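Local coordinates for pyroglutatmate porin OpdO (Pseudomonas aeruginosa, PDB 3SZV), which probably forms a porin channel of the OprD family in the bacterial outer membrane, where it is thought to pass carboxylates such as pyroglutamate, at residues 178-183 against 287-292; 299-304 against 387-392; 355-360 against 371-376. All blocks are in the same frame, centred on the assembly; numbering follows the deposited sequence.

From the N terminus, contact 1 is the first to close: residues 178-183 are met by 287-292, more than a hundred residues later and in the loop between strands 271-281 and 311-320. The same loop then opens contact 2, whose residues 299-304 are met by strand 387-399 near the C terminus. Within that span lies contact 3, the pairing of strands 346-361 and 371-381 in a hairpin. Contacts 1 and 2 follow in series and touch through Tyr288 and Asp304. Contacts 2 and 3 meet along neighbouring strands, Arg391 N lying 2.8 Å from Arg375 O. Contacts 1 and 2 fasten the long loop, probably folded into the barrel, while contact 3 builds the wall beside it.

Contact 1 of 3, residues 178-183 against 287-292; sequences QVFSAN and PYIAGS
Asn183 lies on the ring of Tyr288: its CB sits over the ring centre, 3.7 Å from the centroid, in a CH-pi contact. Beyond CB the amide stacks along the same face, its plane only 21° from that of the ring, with both side chains pointing the same way. Asn183 reaches this place because CG is swung away from its own backbone N (chi1 -167°). Tyr288 OH is hydrogen-bonded to Asp304. Next to the stack, Asn183 N donates to Tyr288 O at 2.8 Å, and Ala290 N donates to Ser181 O, also at 2.8 Å. These two bonds make a single bridge between Ala182 and Ile289. Ile289 CG2 rests on Phe180 CD1 at 3.7 Å. Two waters stitch the margins, one from Ser181 N to Ala290 O, the other from Asn183 OD1 to Gly291 N. Further out, a type II turn from Ile289 to Ser292 folds the chain back just past the bridge; Ile289 O accepts from both Ser292 N and Ser292 OG, the latter at 2.7 Å. The long loop between strands 271-281 and 311-320 is thus joined to the short strand 180-182, consistent with the loops that fold into the barrel in OprD-family porins. Around the bridge, Phe180 and Ile289 pack on strand 159-170, Ile289 also on strand 186-200, and Ala182 and Pro287 on Tyr218 of strand 218-230.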
ATOM      1  N   GLN A 178       9.409  15.553   0.081  1.00 20.97           N
ATOM      2  CA  GLN A 178       9.933  16.020   1.360  1.00 21.34           C
ATOM      3  C   GLN A 178      10.680  14.900   2.056  1.00 21.15           C
ATOM      4  O   GLN A 178      10.618  13.744   1.641  1.00 20.17           O
ATOM      5  CB  GLN A 178       8.807  16.540   2.258  1.00 23.82           C
ATOM      6  CG  GLN A 178       7.756  15.508   2.615  1.00 29.40           C
ATOM      7  CD  GLN A 178       6.494  16.135   3.194  1.00 53.76           C
ATOM      8  OE1 GLN A 178       5.826  16.937   2.537  1.00 41.10           O
ATOM      9  NE2 GLN A 178       6.165  15.771   4.427  1.00 46.63           N
ATOM     10  N   VAL A 179      11.402  15.232   3.118  1.00 20.63           N
ATOM     11  CA  VAL A 179      12.079  14.192   3.880  1.00 19.33           C
ATOM     12  C   VAL A 179      11.082  13.369   4.693  1.00 20.87           C
ATOM     13  O   VAL A 179       9.904  13.721   4.820  1.00 21.03           O
ATOM     14  CB  VAL A 179      13.175  14.758   4.806  1.00 25.76           C
ATOM     15  CG1 VAL A 179      14.255  15.470   3.992  1.00 31.37           C
ATOM     16  CG2 VAL A 179      12.572  15.675   5.848  1.00 28.44           C
ATOM     17  N   PHE A 180      11.567  12.267   5.241  1.00 16.69           N
ATOM     18  CA  PHE A 180      10.713  11.329   5.957  1.00 15.70           C
ATOM     19  C   PHE A 180      10.563  11.628   7.441  1.00 15.38           C
ATOM     20  O   PHE A 180      11.412  12.274   8.061  1.00 18.45           O
ATOM     21  CB  PHE A 180      11.308   9.918   5.892  1.00 15.35           C
ATOM     22  CG  PHE A 180      11.503   9.381   4.504  1.00 14.73           C
ATOM     23  CD1 PHE A 180      10.422   8.975   3.747  1.00 15.79           C
ATOM     24  CD2 PHE A 180      12.783   9.220   3.988  1.00 16.72           C
ATOM     25  CE1 PHE A 180      10.607   8.453   2.466  1.00 16.61           C
ATOM     26  CE2 PHE A 180      12.974   8.700   2.718  1.00 18.92           C
ATOM     27  CZ  PHE A 180      11.893   8.312   1.965  1.00 15.72           C
ATOM     28  N   SER A 181       9.469  11.121   7.996  1.00 15.65           N
ATOM     29  CA  SER A 181       9.327  10.979   9.440  0.65 13.77           C
ATOM     30  C   SER A 181       8.625   9.659   9.709  1.00 14.50           C
ATOM     31  O   SER A 181       8.178   8.983   8.778  1.00 15.85           O
ATOM     32  CB  SER A 181       8.545  12.146  10.054  0.65 14.52           C
ATOM     33  OG  SER A 181       7.175  12.110   9.693  0.65 16.83           O
ATOM     34  N   ALA A 182       8.557   9.266  10.971  1.00 13.91           N
ATOM     35  CA  ALA A 182       7.893   8.017  11.337  1.00 14.29           C
ATOM     36  C   ALA A 182       6.524   8.284  11.948  1.00 13.65           C
ATOM     37  O   ALA A 182       6.349   9.211  12.729  1.00 15.56           O
ATOM     38  CB  ALA A 182       8.754   7.208  12.292  1.00 15.09           C
ATOM     39  N   ASN A 183       5.552   7.474  11.553  1.00 13.65           N
ATOM     40  CA  ASN A 183       4.201   7.566  12.097  1.00 12.83           C
ATOM     41  C   ASN A 183       4.207   7.497  13.630  1.00 13.98           C
ATOM     42  O   ASN A 183       4.831   6.589  14.203  1.00 14.35           O
ATOM     43  CB  ASN A 183       3.338   6.443  11.523  1.00 13.88           C
ATOM     44  CG  ASN A 183       1.866   6.653  11.785  1.00 14.83           C
ATOM     45  OD1 ASN A 183       1.227   7.507  11.162  1.00 19.12           O
ATOM     46  ND2 ASN A 183       1.312   5.888  12.722  1.00 14.96           N
ATOM     47  N   PRO A 287       6.348   1.204  14.154  1.00 11.65           N
ATOM     48  CA  PRO A 287       6.896   2.284  13.336  1.00 12.96           C
ATOM     49  C   PRO A 287       6.765   1.994  11.852  1.00 12.92           C
ATOM     50  O   PRO A 287       6.854   0.844  11.413  1.00 13.21           O
ATOM     51  CB  PRO A 287       8.376   2.310  13.737  1.00 15.45           C
ATOM     52  CG  PRO A 287       8.670   0.891  14.120  1.00 21.14           C
ATOM     53  CD  PRO A 287       7.398   0.369  14.769  1.00 11.79           C
ATOM     54  N   TYR A 288       6.542   3.067  11.093  1.00 11.23           N
ATOM     55  CA  TYR A 288       6.542   3.028   9.633  1.00 11.45           C
ATOM     56  C   TYR A 288       6.674   4.442   9.131  1.00 11.43           C
ATOM     57  O   TYR A 288       6.487   5.393   9.883  1.00 12.62           O
ATOM     58  CB  TYR A 288       5.281   2.364   9.069  1.00 11.90           C
ATOM     59  CG  TYR A 288       3.907   2.854   9.503  1.00 11.77           C
ATOM     60  CD1 TYR A 288       3.107   3.592   8.639  1.00 12.88           C
ATOM     61  CD2 TYR A 288       3.373   2.492  10.742  1.00 12.16           C
ATOM     62  CE1 TYR A 288       1.824   3.985   9.006  1.00 13.18           C
ATOM     63  CE2 TYR A 288       2.091   2.866  11.105  1.00 12.41           C
ATOM     64  CZ  TYR A 288       1.326   3.616  10.235  1.00 12.24           C
ATOM     65  OH  TYR A 288       0.049   3.987  10.539  1.00 14.17           O
ATOM     66  N   ILE A 289       6.968   4.588   7.842  1.00 11.76           N
ATOM     67  CA  ILE A 289       7.122   5.907   7.262  1.00 13.81           C
ATOM     68  C   ILE A 289       5.784   6.657   7.287  1.00 12.52           C
ATOM     69  O   ILE A 289       4.760   6.155   6.823  1.00 12.49           O
ATOM     70  CB  ILE A 289       7.664   5.779   5.836  1.00 13.75           C
ATOM     71  CG1 ILE A 289       9.128   5.360   5.882  1.00 14.70           C
ATOM     72  CG2 ILE A 289       7.527   7.095   5.094  1.00 15.61           C
ATOM     73  CD1 ILE A 289       9.644   4.821   4.569  1.00 16.23           C
ATOM     74  N   ALA A 290       5.780   7.850   7.884  1.00 13.84           N
ATOM     75  CA  ALA A 290       4.550   8.635   7.959  1.00 13.24           C
ATOM     76  C   ALA A 290       4.007   8.911   6.563  1.00 13.10           C
ATOM     77  O   ALA A 290       4.781   9.265   5.659  1.00 14.93           O
ATOM     78  CB  ALA A 290       4.800   9.964   8.701  1.00 15.25           C
ATOM     79  N   GLY A 291       2.700   8.746   6.400  1.00 13.10           N
ATOM     80  CA  GLY A 291       2.076   8.976   5.106  1.00 13.19           C
ATOM     81  C   GLY A 291       1.931   7.709   4.290  1.00 14.55           C
ATOM     82  O   GLY A 291       1.188   7.698   3.296  1.00 16.60           O
ATOM     83  N   SER A 292       2.639   6.657   4.696  1.00 12.60           N
ATOM     84  CA  SER A 292       2.637   5.398   3.947  1.00 12.42           C
ATOM     85  C   SER A 292       1.820   4.323   4.662  1.00 13.73           C
ATOM     86  O   SER A 292       1.234   4.578   5.719  1.00 14.81           O
ATOM     87  CB  SER A 292       4.073   4.936   3.690  1.00 12.73           C
ATOM     88  OG  SER A 292       4.644   4.375   4.859  1.00 14.04           O
TER
HETATM   89  O   HOH W   1       7.319  10.579   5.852  1.00 17.28           O
HETATM   90  O   HOH W   2       0.915   8.243   8.584  1.00 24.81           O

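Contact 2 of 3, residues 299-304 against 387-392; sequences FIQIGD and LDENRL
Ile302 and Glu389 mark the closest approach of the two backbones, their CA atoms 8.5 Å apart, too far for backbone pairing, so an irregular loop meets a strand mainly through side chains. The setting is the wall of an OprD-family beta barrel. Leu387, Glu389 and Arg391 project from strand 387-399 toward the loop, while Asp388 and Asn390 turn to the other face. The arrangement is consistent with a loop folded into the barrel, as in other porins of this family, where such loops narrow the channel.

The polar centre is Glu389 OE2, which takes three bonds. Gln301 NE2 donates to it across the contact at 2.9 Å and almost straight (175°), on the anti side and somewhat out of the carboxylate plane; the acceptor stays within the plane of the amide. An extended side chain, with CG opposite the backbone N (chi1 -179°), carries the amide this far from the loop. Arg391 is salt-bridged side-on to the same oxygen, NE at 2.7 Å from above the carboxylate plane and NH2 at 3.0 Å on the syn side, also tilted out of it. Three donors on one oxygen would pin the carboxylate and probably stabilise its negative charge. The other oxygen, OE1, is salt-bridged to Arg36 of strand 24-38, so arginines flank both ends of the group. Gln301 CG lies over one face of the Arg391 guanidinium, and the amide stands steeply to that plane, 77° away.

Beside this network Ile302 runs past the carboxylate to a small apolar contact: CG1 lies 3.9 Å from Glu389 OE1, and CD1 reaches on. Glu353 of strand 346-361 holds the loop backbone here, accepting from Ile302 N and Gly303 N. Ile302 CD1 then meets Leu387 CD2 at 3.5 Å.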
ATOM      1  N   PHE A 299      -4.626  -3.370   9.798  1.00 13.53           N
ATOM      2  CA  PHE A 299      -4.663  -2.012   9.253  1.00 13.59           C
ATOM      3  C   PHE A 299      -5.801  -1.944   8.242  1.00 12.59           C
ATOM      4  O   PHE A 299      -5.808  -2.678   7.244  1.00 14.29           O
ATOM      5  CB  PHE A 299      -3.317  -1.670   8.594  1.00 12.10           C
ATOM      6  CG  PHE A 299      -3.355  -0.510   7.625  1.00 12.89           C
ATOM      7  CD1 PHE A 299      -3.711   0.764   8.039  1.00 14.54           C
ATOM      8  CD2 PHE A 299      -2.960  -0.697   6.311  1.00 14.48           C
ATOM      9  CE1 PHE A 299      -3.714   1.836   7.130  1.00 16.86           C
ATOM     10  CE2 PHE A 299      -2.954   0.364   5.407  1.00 15.24           C
ATOM     11  CZ  PHE A 299      -3.331   1.625   5.821  1.00 15.58           C
ATOM     12  N   ILE A 300      -6.762  -1.071   8.522  1.00 13.44           N
ATOM     13  CA  ILE A 300      -7.987  -0.984   7.738  1.00 12.17           C
ATOM     14  C   ILE A 300      -8.257   0.460   7.290  1.00 15.58           C
ATOM     15  O   ILE A 300      -7.296   1.189   7.014  1.00 17.10           O
ATOM     16  CB  ILE A 300      -9.159  -1.670   8.478  1.00 12.25           C
ATOM     17  CG1 ILE A 300      -9.395  -1.066   9.866  1.00 14.16           C
ATOM     18  CG2 ILE A 300      -8.890  -3.163   8.589  1.00 14.90           C
ATOM     19  CD1 ILE A 300     -10.744  -1.476  10.454  1.00 15.15           C
ATOM     20  N   GLN A 301      -9.519   0.880   7.174  1.00 13.81           N
ATOM     21  CA  GLN A 301      -9.787   2.145   6.489  1.00 15.42           C
ATOM     22  C   GLN A 301      -9.172   3.335   7.201  1.00 18.25           C
ATOM     23  O   GLN A 301      -8.529   4.187   6.576  1.00 19.55           O
ATOM     24  CB  GLN A 301     -11.289   2.366   6.286  1.00 14.40           C
ATOM     25  CG  GLN A 301     -11.619   3.654   5.546  1.00 16.22           C
ATOM     26  CD  GLN A 301     -13.090   3.752   5.164  1.00 15.47           C
ATOM     27  OE1 GLN A 301     -13.756   2.742   4.922  1.00 18.30           O
ATOM     28  NE2 GLN A 301     -13.607   4.974   5.109  1.00 17.72           N
ATOM     29  N   ILE A 302      -9.367   3.396   8.507  1.00 17.80           N
ATOM     30  CA  ILE A 302      -8.849   4.520   9.280  1.00 18.99           C
ATOM     31  C   ILE A 302      -7.651   4.105  10.129  1.00 20.25           C
ATOM     32  O   ILE A 302      -6.537   4.627   9.967  1.00 22.77           O
ATOM     33  CB  ILE A 302      -9.940   5.143  10.161  1.00 19.45           C
ATOM     34  CG1 ILE A 302     -11.090   5.660   9.283  1.00 24.86           C
ATOM     35  CG2 ILE A 302      -9.364   6.281  11.016  1.00 26.69           C
ATOM     36  CD1 ILE A 302     -12.263   6.224  10.050  1.00 32.17           C
ATOM     37  N   GLY A 303      -7.864   3.140  11.010  1.00 14.88           N
ATOM     38  CA  GLY A 303      -6.847   2.796  11.988  1.00 15.58           C
ATOM     39  C   GLY A 303      -5.898   1.675  11.624  1.00 13.71           C
ATOM     40  O   GLY A 303      -6.206   0.805  10.792  1.00 13.41           O
ATOM     41  N   ASP A 304      -4.724   1.697  12.246  1.00 12.37           N
ATOM     42  CA  ASP A 304      -3.735   0.653  12.035  1.00 13.73           C
ATOM     43  C   ASP A 304      -3.699  -0.387  13.158  1.00 12.86           C
ATOM     44  O   ASP A 304      -3.068  -1.441  13.013  1.00 12.89           O
ATOM     45  CB  ASP A 304      -2.333   1.236  11.778  1.00 14.09           C
ATOM     46  CG  ASP A 304      -1.806   2.055  12.931  1.00 13.16           C
ATOM     47  OD1 ASP A 304      -2.389   2.013  14.047  1.00 14.73           O
ATOM     48  OD2 ASP A 304      -0.774   2.738  12.725  1.00 14.15           O
ATOM     49  N   LEU A 387     -15.187   8.911  15.416  1.00 18.89           N
ATOM     50  CA  LEU A 387     -15.300   9.451  14.076  1.00 23.24           C
ATOM     51  C   LEU A 387     -16.179   8.572  13.200  1.00 18.99           C
ATOM     52  O   LEU A 387     -16.213   7.356  13.370  1.00 19.19           O
ATOM     53  CB  LEU A 387     -13.901   9.548  13.455  1.00 33.84           C
ATOM     54  CG  LEU A 387     -13.783   9.700  11.940  1.00 38.00           C
ATOM     55  CD1 LEU A 387     -14.223  11.090  11.518  1.00 39.89           C
ATOM     56  CD2 LEU A 387     -12.356   9.439  11.496  1.00 59.97           C
ATOM     57  N   ASP A 388     -16.893   9.196  12.271  1.00 17.48           N
ATOM     58  CA  ASP A 388     -17.533   8.471  11.183  1.00 19.47           C
ATOM     59  C   ASP A 388     -17.023   9.074   9.890  1.00 19.65           C
ATOM     60  O   ASP A 388     -16.920  10.294   9.765  1.00 20.70           O
ATOM     61  CB  ASP A 388     -19.059   8.563  11.244  1.00 22.61           C
ATOM     62  CG  ASP A 388     -19.655   7.606  12.259  1.00 23.62           C
ATOM     63  OD1 ASP A 388     -19.551   7.911  13.453  1.00 22.53           O
ATOM     64  OD2 ASP A 388     -20.206   6.549  11.860  1.00 26.73           O
ATOM     65  N   GLU A 389     -16.695   8.219   8.933  1.00 17.86           N
ATOM     66  CA  GLU A 389     -16.100   8.665   7.687  1.00 20.86           C
ATOM     67  C   GLU A 389     -16.809   8.017   6.513  1.00 20.39           C
ATOM     68  O   GLU A 389     -17.079   6.814   6.517  1.00 21.79           O
ATOM     69  CB  GLU A 389     -14.615   8.299   7.676  1.00 19.58           C
ATOM     70  CG  GLU A 389     -13.863   8.685   6.417  1.00 23.79           C
ATOM     71  CD  GLU A 389     -12.410   8.272   6.496  1.00 24.89           C
ATOM     72  OE1 GLU A 389     -11.642   8.920   7.234  1.00 28.92           O
ATOM     73  OE2 GLU A 389     -12.041   7.279   5.843  1.00 22.78           O
ATOM     74  N   ASN A 390     -17.112   8.821   5.506  1.00 19.75           N
ATOM     75  CA  ASN A 390     -17.609   8.286   4.252  1.00 19.34           C
ATOM     76  C   ASN A 390     -16.702   8.732   3.123  1.00 24.02           C
ATOM     77  O   ASN A 390     -16.278   9.886   3.085  1.00 23.33           O
ATOM     78  CB  ASN A 390     -19.049   8.737   4.000  1.00 23.43           C
ATOM     79  CG  ASN A 390     -20.038   8.029   4.898  1.00 29.56           C
ATOM     80  OD1 ASN A 390     -20.508   6.935   4.583  1.00 25.49           O
ATOM     81  ND2 ASN A 390     -20.365   8.650   6.031  1.00 29.34           N
ATOM     82  N   ARG A 391     -16.374   7.798   2.234  1.00 21.29           N
ATOM     83  CA  ARG A 391     -15.661   8.116   1.000  1.00 20.83           C
ATOM     84  C   ARG A 391     -16.515   7.674  -0.168  1.00 25.78           C
ATOM     85  O   ARG A 391     -17.143   6.614  -0.134  1.00 23.73           O
ATOM     86  CB  ARG A 391     -14.307   7.411   0.933  1.00 23.29           C
ATOM     87  CG  ARG A 391     -13.393   7.694   2.111  1.00 21.55           C
ATOM     88  CD  ARG A 391     -12.033   7.027   1.971  1.00 29.56           C
ATOM     89  NE  ARG A 391     -11.275   7.136   3.214  1.00 25.22           N
ATOM     90  CZ  ARG A 391      -9.954   7.023   3.312  1.00 33.04           C
ATOM     91  NH1 ARG A 391      -9.216   6.801   2.232  1.00 36.97           N
ATOM     92  NH2 ARG A 391      -9.369   7.139   4.498  1.00 34.18           N
ATOM     93  N   LEU A 392     -16.550   8.498  -1.206  1.00 22.66           N
ATOM     94  CA  LEU A 392     -17.203   8.116  -2.441  1.00 21.91           C
ATOM     95  C   LEU A 392     -16.193   8.359  -3.537  1.00 21.14           C
ATOM     96  O   LEU A 392     -15.717   9.484  -3.707  1.00 22.00           O
ATOM     97  CB  LEU A 392     -18.455   8.952  -2.694  1.00 24.70           C
ATOM     98  CG  LEU A 392     -19.282   8.502  -3.897  1.00 35.54           C
ATOM     99  CD1 LEU A 392     -19.674   7.037  -3.742  1.00 38.93           C
ATOM    100  CD2 LEU A 392     -20.513   9.381  -4.063  1.00 57.18           C
TER

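Contact 3 of 3, residues 355-360 against 371-376; sequences NTDLGY and GVKWRN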
ATOM      1  N   ASN A 355     -15.842  -1.145   8.997  1.00 15.38           N
ATOM      2  CA  ASN A 355     -15.789  -0.621   7.633  1.00 15.12           C
ATOM      3  C   ASN A 355     -16.771  -1.373   6.763  1.00 15.25           C
ATOM      4  O   ASN A 355     -16.936  -2.585   6.922  1.00 15.87           O
ATOM      5  CB  ASN A 355     -14.432  -0.866   6.963  1.00 14.41           C
ATOM      6  CG  ASN A 355     -13.253  -0.193   7.647  1.00 13.27           C
ATOM      7  OD1 ASN A 355     -12.112  -0.514   7.312  1.00 13.96           O
ATOM      8  ND2 ASN A 355     -13.492   0.741   8.573  1.00 15.36           N
ATOM      9  N   THR A 356     -17.405  -0.674   5.828  1.00 14.86           N
ATOM     10  CA  THR A 356     -18.231  -1.332   4.815  1.00 15.76           C
ATOM     11  C   THR A 356     -17.952  -0.693   3.471  1.00 17.48           C
ATOM     12  O   THR A 356     -18.003   0.530   3.345  1.00 19.76           O
ATOM     13  CB  THR A 356     -19.727  -1.195   5.126  1.00 20.02           C
ATOM     14  OG1 THR A 356     -19.994  -1.782   6.402  1.00 24.18           O
ATOM     15  CG2 THR A 356     -20.569  -1.897   4.044  1.00 24.58           C
ATOM     16  N   ASP A 357     -17.641  -1.520   2.470  1.00 16.84           N
ATOM     17  CA  ASP A 357     -17.384  -1.044   1.115  1.00 18.34           C
ATOM     18  C   ASP A 357     -18.433  -1.620   0.181  1.00 20.64           C
ATOM     19  O   ASP A 357     -18.640  -2.830   0.154  1.00 21.59           O
ATOM     20  CB  ASP A 357     -16.017  -1.516   0.614  1.00 17.79           C
ATOM     21  CG  ASP A 357     -14.851  -0.765   1.237  1.00 24.27           C
ATOM     22  OD1 ASP A 357     -15.078   0.100   2.104  1.00 26.56           O
ATOM     23  OD2 ASP A 357     -13.700  -1.066   0.851  1.00 26.76           O
ATOM     24  N   LEU A 358     -19.079  -0.758  -0.599  1.00 16.71           N
ATOM     25  CA  LEU A 358     -20.018  -1.191  -1.622  1.00 17.45           C
ATOM     26  C   LEU A 358     -19.512  -0.615  -2.926  1.00 18.26           C
ATOM     27  O   LEU A 358     -19.203   0.572  -3.006  1.00 20.88           O
ATOM     28  CB  LEU A 358     -21.409  -0.626  -1.341  1.00 25.51           C
ATOM     29  CG  LEU A 358     -22.592  -1.579  -1.173  1.00 61.23           C
ATOM     30  CD1 LEU A 358     -23.882  -0.777  -1.136  1.00 32.56           C
ATOM     31  CD2 LEU A 358     -22.630  -2.606  -2.290  1.00 34.68           C
ATOM     32  N   GLY A 359     -19.419  -1.438  -3.961  1.00 18.41           N
ATOM     33  CA  GLY A 359     -18.899  -0.924  -5.214  1.00 20.33           C
ATOM     34  C   GLY A 359     -19.548  -1.517  -6.438  1.00 25.16           C
ATOM     35  O   GLY A 359     -20.069  -2.629  -6.398  1.00 21.73           O
ATOM     36  N   TYR A 360     -19.541  -0.757  -7.528  1.00 21.68           N
ATOM     37  CA  TYR A 360     -19.982  -1.279  -8.806  1.00 22.12           C
ATOM     38  C   TYR A 360     -19.105  -0.762  -9.921  1.00 24.41           C
ATOM     39  O   TYR A 360     -18.805   0.432  -9.985  1.00 24.71           O
ATOM     40  CB  TYR A 360     -21.423  -0.907  -9.114  1.00 25.16           C
ATOM     41  CG  TYR A 360     -21.926  -1.656 -10.317  1.00 27.96           C
ATOM     42  CD1 TYR A 360     -22.147  -3.025 -10.251  1.00 30.91           C
ATOM     43  CD2 TYR A 360     -22.161  -1.009 -11.517  1.00 27.01           C
ATOM     44  CE1 TYR A 360     -22.602  -3.728 -11.344  1.00 30.06           C
ATOM     45  CE2 TYR A 360     -22.616  -1.702 -12.621  1.00 29.00           C
ATOM     46  CZ  TYR A 360     -22.834  -3.062 -12.529  1.00 30.66           C
ATOM     47  OH  TYR A 360     -23.286  -3.759 -13.616  1.00 32.48           O
ATOM     48  N   GLY A 371     -16.266   3.034 -12.555  1.00 23.76           N
ATOM     49  CA  GLY A 371     -16.500   2.398 -11.272  1.00 23.40           C
ATOM     50  C   GLY A 371     -16.889   3.382 -10.192  1.00 27.09           C
ATOM     51  O   GLY A 371     -16.434   4.522 -10.184  1.00 25.96           O
ATOM     52  N   VAL A 372     -17.738   2.934  -9.276  1.00 23.08           N
ATOM     53  CA  VAL A 372     -18.082   3.725  -8.108  1.00 23.69           C
ATOM     54  C   VAL A 372     -17.876   2.870  -6.867  1.00 21.64           C
ATOM     55  O   VAL A 372     -18.241   1.698  -6.848  1.00 24.66           O
ATOM     56  CB  VAL A 372     -19.539   4.224  -8.167  1.00 29.62           C
ATOM     57  CG1 VAL A 372     -20.502   3.050  -8.249  1.00 40.60           C
ATOM     58  CG2 VAL A 372     -19.855   5.106  -6.966  1.00 36.36           C
ATOM     59  N   LYS A 373     -17.277   3.457  -5.838  1.00 20.70           N
ATOM     60  CA  LYS A 373     -17.053   2.767  -4.581  1.00 20.48           C
ATOM     61  C   LYS A 373     -17.415   3.680  -3.429  1.00 20.46           C
ATOM     62  O   LYS A 373     -16.969   4.828  -3.367  1.00 21.44           O
ATOM     63  CB  LYS A 373     -15.594   2.320  -4.451  1.00 24.36           C
ATOM     64  CG  LYS A 373     -15.316   1.593  -3.133  1.00 31.27           C
ATOM     65  CD  LYS A 373     -13.890   1.071  -3.044  1.00 56.36           C
ATOM     66  CE  LYS A 373     -13.711  -0.133  -3.950  1.00 47.63           C
ATOM     67  NZ  LYS A 373     -14.825  -1.095  -3.720  1.00 46.99           N
ATOM     68  N   TRP A 374     -18.232   3.157  -2.520  1.00 17.32           N
ATOM     69  CA  TRP A 374     -18.571   3.846  -1.283  1.00 17.46           C
ATOM     70  C   TRP A 374     -17.915   3.109  -0.119  1.00 18.48           C
ATOM     71  O   TRP A 374     -18.118   1.911   0.069  1.00 19.95           O
ATOM     72  CB  TRP A 374     -20.100   3.908  -1.115  1.00 20.98           C
ATOM     73  CG  TRP A 374     -20.570   4.336   0.249  1.00 20.01           C
ATOM     74  CD1 TRP A 374     -20.138   5.410   0.976  1.00 24.41           C
ATOM     75  CD2 TRP A 374     -21.580   3.698   1.044  1.00 25.27           C
ATOM     76  NE1 TRP A 374     -20.809   5.475   2.175  1.00 22.63           N
ATOM     77  CE2 TRP A 374     -21.700   4.435   2.242  1.00 25.33           C
ATOM     78  CE3 TRP A 374     -22.391   2.573   0.861  1.00 36.54           C
ATOM     79  CZ2 TRP A 374     -22.598   4.084   3.251  1.00 31.97           C
ATOM     80  CZ3 TRP A 374     -23.281   2.224   1.863  1.00 44.46           C
ATOM     81  CH2 TRP A 374     -23.376   2.977   3.045  1.00 45.70           C
ATOM     82  N   ARG A 375     -17.104   3.826   0.653  1.00 17.40           N
ATOM     83  CA  ARG A 375     -16.418   3.250   1.803  1.00 17.47           C
ATOM     84  C   ARG A 375     -16.869   3.973   3.063  1.00 19.31           C
ATOM     85  O   ARG A 375     -16.639   5.173   3.218  1.00 20.54           O
ATOM     86  CB  ARG A 375     -14.898   3.376   1.651  1.00 18.79           C
ATOM     87  CG  ARG A 375     -14.371   2.850   0.316  1.00 20.77           C
ATOM     88  CD  ARG A 375     -12.842   2.869   0.266  1.00 22.84           C
ATOM     89  NE  ARG A 375     -12.279   1.996   1.289  1.00 23.73           N
ATOM     90  CZ  ARG A 375     -11.121   2.199   1.913  1.00 25.00           C
ATOM     91  NH1 ARG A 375     -10.370   3.261   1.629  1.00 25.23           N
ATOM     92  NH2 ARG A 375     -10.715   1.343   2.848  1.00 24.50           N
ATOM     93  N   ASN A 376     -17.515   3.246   3.965  1.00 17.43           N
ATOM     94  CA  ASN A 376     -18.051   3.843   5.169  1.00 17.48           C
ATOM     95  C   ASN A 376     -17.335   3.256   6.379  1.00 18.05           C
ATOM     96  O   ASN A 376     -17.148   2.044   6.468  1.00 20.31           O
ATOM     97  CB  ASN A 376     -19.561   3.569   5.217  1.00 20.40           C
ATOM     98  CG  ASN A 376     -20.182   3.883   6.559  1.00 23.20           C
ATOM     99  OD1 ASN A 376     -20.571   2.976   7.295  1.00 30.99           O
ATOM    100  ND2 ASN A 376     -20.289   5.166   6.885  1.00 27.61           N
TER
HETATM  101  O   HOH W   3     -21.883   0.297   6.906  1.00 40.47           O
HETATM  102  O   HOH W   4     -13.070   0.199   4.030  1.00 18.44           O
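Arg375 runs alongside Asp357, its partner in a non-hydrogen-bonded pair, and touches it along most of its length. CB starts 3.3 Å from Asp357 OD1, and CG passes the same oxygen at 3.4 Å. CD comes next, near both carboxylate oxygens. A bend at chi3 (62°) then turns the chain back, setting NE 3.4 Å from Asp357 OD2 in a salt bridge whose hydrogen bonds to both oxygens are long and weak. The carboxylate meets the guanidinium at its edge, the two planes nearly perpendicular at 84°. At the tip, NH2 donates to a water at 2.9 Å, and this water donates to Asp357 OD1 at 2.8 Å, closing a second, water-mediated link. NH2 also lies close to Arg334 of strand 329-343, a like charge that the nearby carboxylate probably offsets. Gln301, from the loop between strands 271-281 and 311-320, packs on both Asp357 and Arg375.

Lys373, two residues earlier on the same face, bends at its last two torsions, bringing NZ over Gly359 on the side where a CB would stand. On the opposite face, Leu358 CB packs obliquely on Trp374 CE3 at 4.0 Å, and Tyr360 CB meets Val372 CG1. A water joins Thr356 OG1 to Asn376 OD1; OG1 also bonds Ser333 OG, and Trp374 NE1 and Asn376 ND2 both bond Asn390 OD1 of strand 387-399. Between the two faces the backbones exchange paired hydrogen bonds at Thr356-Asn376, Leu358-Trp374 and Tyr360-Val372, the N-to-C directions of the two short segments differing by 169°. With charged groups on one face and mostly apolar or aromatic ones on the other, this antiparallel hairpin between strands 346-361 and 371-381 has the two-sided character of a porin barrel wall, consistent with a polar lumen and a lipid-facing exterior.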